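Local coordinates for protein histidine kinase (Synechocystis sp., PDB 5DFY) that senses light through a covalently bound phycocyanobilin in this GAF domain and, as a whole protein, probably acts as a phosphorelay histidine kinase, at residues L51-V62 with I188-A199. Sequence-based numbering, arbitrary orientation. Where two conformers were deposited one is given.
Sequences LQNIFRATSDEV and IANQLGVAVYQA
Leu-192 pushes its CD1 methyl between Ile-54, Phe-55 and Thr-58. Its CG stands anti to the backbone N (chi1 170°), and chi2 of 62° then sets Leu-192 CD1 3.5 Å from Ile-54 CG2, a tight carbon pair. The Phe-55 ring crosses Leu-192 at about a right angle, and Phe-55 CD1 lies 3.9 Å from Leu-192 CD1. At the next atom of the ring, Phe-55 CE1 lies 3.8 Å from Val-196 CG2, again with the side chains nearly perpendicular. Ile-54 divides its branches: CG2 also meets the Ala-195 methyl, while CD1 reaches on to Ala-195 O and, more loosely, the CB of Ala-199, which Leu-51 CD2 approaches as well. The segments 51-62 and 188-199 run antiparallel at 169°, their axes 10.4 Å apart; they belong to the first and last helices of the GAF domain, which pair on one side of its antiparallel sheet. Phe-55 and Val-62 continue onto strands 82-89 and 70-76, and Val-196 onto strand 150-158. Toward the other end, Thr-58 and Ile-188 lie alongside each other, pointing opposite ways, with Thr-58 CG2 3.7 Å from Ile-188 CG2. Val-62 CG2 comes equally near that Ile-188 methyl. With CG2 of Thr-58 turned to Ile-188, Thr-58 OG1 lies against Leu-192 CD1 and hydrogen-bonds a water 3.0 Å away; this water donates to Ile-188 O at 2.9 Å, making a polar bridge between two segments that share no direct hydrogen bond. On helix 179-203, Gln-191 and Gln-198 exchange side-chain hydrogen bonds with Gln-198 and Gln-191 of the second subunit.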
loop_
_atom_site.group_PDB
_atom_site.type_symbol
_atom_site.label_atom_id
_atom_site.label_comp_id
_atom_site.label_asym_id
_atom_site.label_seq_id
_atom_site.Cartn_x
_atom_site.Cartn_y
_atom_site.Cartn_z
ATOM N N LEU A 51 1.187 9.548 -14.160
ATOM C CA LEU A 51 1.181 10.090 -12.807
ATOM C C LEU A 51 0.559 11.478 -12.736
ATOM O O LEU A 51 -0.255 11.734 -11.862
ATOM C CB LEU A 51 2.594 10.164 -12.238
ATOM C CG LEU A 51 3.171 8.970 -11.469
ATOM C CD1 LEU A 51 4.409 9.448 -10.738
ATOM C CD2 LEU A 51 2.187 8.337 -10.490
ATOM N N GLN A 52 0.944 12.391 -13.622
ATOM C CA GLN A 52 0.358 13.725 -13.548
ATOM C C GLN A 52 -1.137 13.649 -13.803
ATOM O O GLN A 52 -1.886 14.426 -13.237
ATOM C CB GLN A 52 1.021 14.701 -14.520
ATOM C CG GLN A 52 2.300 15.346 -13.969
ATOM C CD GLN A 52 2.078 16.251 -12.742
ATOM O OE1 GLN A 52 1.072 16.965 -12.632
ATOM N NE2 GLN A 52 3.024 16.210 -11.814
ATOM N N ASN A 53 -1.582 12.687 -14.604
ATOM C CA ASN A 53 -3.008 12.483 -14.793
ATOM C C ASN A 53 -3.685 12.075 -13.488
ATOM O O ASN A 53 -4.790 12.509 -13.211
ATOM C CB ASN A 53 -3.300 11.422 -15.854
ATOM C CG ASN A 53 -3.198 11.959 -17.270
ATOM O OD1 ASN A 53 -3.095 13.170 -17.492
ATOM N ND2 ASN A 53 -3.248 11.054 -18.243
ATOM N N ILE A 54 -3.034 11.221 -12.704
ATOM C CA ILE A 54 -3.590 10.809 -11.423
ATOM C C ILE A 54 -3.683 12.017 -10.481
ATOM O O ILE A 54 -4.701 12.214 -9.817
ATOM C CB ILE A 54 -2.739 9.695 -10.782
ATOM C CG1 ILE A 54 -2.914 8.405 -11.588
ATOM C CG2 ILE A 54 -3.130 9.472 -9.325
ATOM C CD1 ILE A 54 -1.859 7.348 -11.270
ATOM N N PHE A 55 -2.623 12.810 -10.428
ATOM C CA PHE A 55 -2.593 13.980 -9.564
ATOM C C PHE A 55 -3.628 15.003 -9.993
ATOM O O PHE A 55 -4.290 15.624 -9.160
ATOM C CB PHE A 55 -1.206 14.629 -9.558
ATOM C CG PHE A 55 -0.117 13.727 -9.078
ATOM C CD1 PHE A 55 -0.309 12.914 -7.972
ATOM C CD2 PHE A 55 1.096 13.680 -9.727
ATOM C CE1 PHE A 55 0.699 12.072 -7.523
ATOM C CE2 PHE A 55 2.093 12.828 -9.295
ATOM C CZ PHE A 55 1.884 12.017 -8.193
ATOM N N ARG A 56 -3.746 15.190 -11.320
ATOM C CA ARG A 56 -4.774 16.121 -11.795
ATOM C C ARG A 56 -6.161 15.651 -11.389
ATOM O O ARG A 56 -6.966 16.418 -10.840
ATOM C CB ARG A 56 -4.677 16.271 -13.319
ATOM C CG ARG A 56 -5.660 17.278 -13.910
ATOM C CD ARG A 56 -5.484 17.352 -15.423
ATOM N NE ARG A 56 -5.838 16.089 -16.070
ATOM C CZ ARG A 56 -4.958 15.212 -16.558
ATOM N NH1 ARG A 56 -3.647 15.447 -16.477
ATOM N NH2 ARG A 56 -5.393 14.089 -17.128
ATOM N N ALA A 57 -6.459 14.399 -11.620
ATOM C CA ALA A 57 -7.785 13.896 -11.329
ATOM C C ALA A 57 -8.093 14.056 -9.849
ATOM O O ALA A 57 -9.160 14.525 -9.480
ATOM C CB ALA A 57 -7.922 12.429 -11.747
ATOM N N THR A 58 -7.151 13.665 -9.001
ATOM C CA THR A 58 -7.389 13.720 -7.570
ATOM C C THR A 58 -7.555 15.155 -7.105
ATOM O O THR A 58 -8.466 15.459 -6.343
ATOM C CB THR A 58 -6.236 13.064 -6.768
ATOM O OG1 THR A 58 -6.201 11.662 -7.054
ATOM C CG2 THR A 58 -6.434 13.268 -5.270
ATOM N N SER A 59 -6.681 16.037 -7.554
ATOM C CA SER A 59 -6.653 17.411 -7.063
ATOM C C SER A 59 -7.934 18.133 -7.474
ATOM O O SER A 59 -8.534 18.855 -6.690
ATOM C CB SER A 59 -5.432 18.169 -7.597
ATOM O OG SER A 59 -4.212 17.581 -7.149
ATOM N N ASP A 60 -8.328 17.937 -8.737
ATOM C CA ASP A 60 -9.557 18.545 -9.242
ATOM C C ASP A 60 -10.781 17.973 -8.525
ATOM O O ASP A 60 -11.741 18.692 -8.240
ATOM C CB ASP A 60 -9.725 18.319 -10.751
ATOM C CG ASP A 60 -8.741 19.121 -11.601
ATOM O OD1 ASP A 60 -8.055 20.048 -11.096
ATOM O OD2 ASP A 60 -8.670 18.825 -12.818
ATOM N N GLU A 61 -10.752 16.675 -8.222
ATOM C CA GLU A 61 -11.843 16.047 -7.494
ATOM C C GLU A 61 -11.997 16.658 -6.094
ATOM O O GLU A 61 -13.111 16.991 -5.682
ATOM C CB GLU A 61 -11.612 14.526 -7.422
ATOM C CG GLU A 61 -12.638 13.765 -6.574
ATOM C CD GLU A 61 -12.309 12.271 -6.428
ATOM O OE1 GLU A 61 -11.116 11.908 -6.292
ATOM O OE2 GLU A 61 -13.259 11.462 -6.440
ATOM N N VAL A 62 -10.884 16.830 -5.383
ATOM C CA VAL A 62 -10.922 17.443 -4.061
ATOM C C VAL A 62 -11.519 18.842 -4.144
ATOM O O VAL A 62 -12.384 19.209 -3.352
ATOM C CB VAL A 62 -9.530 17.499 -3.426
ATOM C CG1 VAL A 62 -9.561 18.296 -2.134
ATOM C CG2 VAL A 62 -9.010 16.087 -3.203
ATOM N N ILE A 188 -9.566 10.073 0.293
ATOM C CA ILE A 188 -9.118 10.449 -1.046
ATOM C C ILE A 188 -7.594 10.327 -1.123
ATOM O O ILE A 188 -7.027 9.855 -2.123
ATOM C CB ILE A 188 -9.583 11.887 -1.413
ATOM C CG1 ILE A 188 -11.092 11.885 -1.588
ATOM C CG2 ILE A 188 -8.900 12.381 -2.697
ATOM C CD1 ILE A 188 -11.695 13.233 -1.777
ATOM N N ALA A 189 -6.910 10.727 -0.060
ATOM C CA ALA A 189 -5.462 10.600 -0.041
ATOM C C ALA A 189 -5.018 9.127 0.008
ATOM O O ALA A 189 -4.075 8.753 -0.663
ATOM C CB ALA A 189 -4.858 11.377 1.140
ATOM N N ASN A 190 -5.715 8.301 0.781
ATOM C CA ASN A 190 -5.424 6.862 0.776
ATOM C C ASN A 190 -5.525 6.298 -0.645
ATOM O O ASN A 190 -4.674 5.538 -1.093
ATOM C CB ASN A 190 -6.389 6.080 1.661
ATOM C CG ASN A 190 -6.137 6.257 3.152
ATOM O OD1 ASN A 190 -5.073 6.696 3.589
ATOM N ND2 ASN A 190 -7.141 5.894 3.945
ATOM N N GLN A 191 -6.567 6.693 -1.357
ATOM C CA GLN A 191 -6.807 6.205 -2.716
ATOM C C GLN A 191 -5.738 6.707 -3.673
ATOM O O GLN A 191 -5.277 5.987 -4.554
ATOM C CB GLN A 191 -8.185 6.639 -3.215
ATOM C CG GLN A 191 -8.461 6.228 -4.668
ATOM C CD GLN A 191 -8.312 4.724 -4.882
ATOM O OE1 GLN A 191 -7.401 4.243 -5.592
ATOM N NE2 GLN A 191 -9.197 3.972 -4.248
ATOM N N LEU A 192 -5.324 7.956 -3.495
ATOM C CA LEU A 192 -4.243 8.520 -4.297
ATOM C C LEU A 192 -2.962 7.707 -4.110
ATOM O O LEU A 192 -2.255 7.392 -5.068
ATOM C CB LEU A 192 -3.991 9.981 -3.933
ATOM C CG LEU A 192 -2.736 10.607 -4.535
ATOM C CD1 LEU A 192 -2.796 10.621 -6.065
ATOM C CD2 LEU A 192 -2.603 12.025 -3.984
ATOM N N GLY A 193 -2.647 7.384 -2.856
ATOM C CA GLY A 193 -1.433 6.659 -2.555
ATOM C C GLY A 193 -1.422 5.277 -3.191
ATOM O O GLY A 193 -0.392 4.815 -3.699
ATOM N N VAL A 194 -2.570 4.602 -3.148
ATOM C CA VAL A 194 -2.705 3.305 -3.809
ATOM C C VAL A 194 -2.548 3.452 -5.323
ATOM O O VAL A 194 -1.894 2.636 -5.949
ATOM C CB VAL A 194 -4.067 2.652 -3.474
ATOM C CG1 VAL A 194 -4.408 1.543 -4.456
ATOM C CG2 VAL A 194 -4.056 2.129 -2.076
ATOM N N ALA A 195 -3.126 4.497 -5.919
ATOM C CA ALA A 195 -2.970 4.713 -7.359
ATOM C C ALA A 195 -1.515 4.939 -7.724
ATOM O O ALA A 195 -1.042 4.442 -8.738
ATOM C CB ALA A 195 -3.817 5.893 -7.820
ATOM N N VAL A 196 -0.796 5.720 -6.919
ATOM C CA VAL A 196 0.612 5.947 -7.173
ATOM C C VAL A 196 1.391 4.633 -7.081
ATOM O O VAL A 196 2.197 4.328 -7.946
ATOM C CB VAL A 196 1.199 7.011 -6.206
ATOM C CG1 VAL A 196 2.689 7.099 -6.324
ATOM C CG2 VAL A 196 0.561 8.370 -6.510
ATOM N N TYR A 197 1.124 3.832 -6.054
ATOM C CA TYR A 197 1.900 2.609 -5.902
ATOM C C TYR A 197 1.593 1.631 -7.040
ATOM O O TYR A 197 2.504 1.011 -7.568
ATOM C CB TYR A 197 1.642 1.958 -4.532
ATOM C CG TYR A 197 2.626 0.867 -4.183
ATOM C CD1 TYR A 197 3.988 1.022 -4.412
ATOM C CD2 TYR A 197 2.210 -0.281 -3.580
ATOM C CE1 TYR A 197 4.885 0.035 -4.092
ATOM C CE2 TYR A 197 3.101 -1.277 -3.247
ATOM C CZ TYR A 197 4.435 -1.107 -3.494
ATOM O OH TYR A 197 5.322 -2.108 -3.173
ATOM N N GLN A 198 0.313 1.524 -7.404
ATOM C CA GLN A 198 -0.097 0.665 -8.516
ATOM C C GLN A 198 0.642 1.071 -9.796
ATOM O O GLN A 198 1.134 0.217 -10.544
ATOM C CB GLN A 198 -1.613 0.739 -8.693
ATOM C CG GLN A 198 -2.145 -0.041 -9.880
ATOM C CD GLN A 198 -1.901 -1.532 -9.746
ATOM O OE1 GLN A 198 -0.903 -2.077 -10.258
ATOM N NE2 GLN A 198 -2.811 -2.204 -9.060
ATOM N N ALA A 199 0.745 2.372 -10.029
ATOM C CA ALA A 199 1.417 2.879 -11.229
ATOM C C ALA A 199 2.886 2.510 -11.190
ATOM O O ALA A 199 3.466 2.147 -12.213
ATOM C CB ALA A 199 1.243 4.377 -11.349
HETATM O O HOH W 1 -7.636 9.960 -4.999
#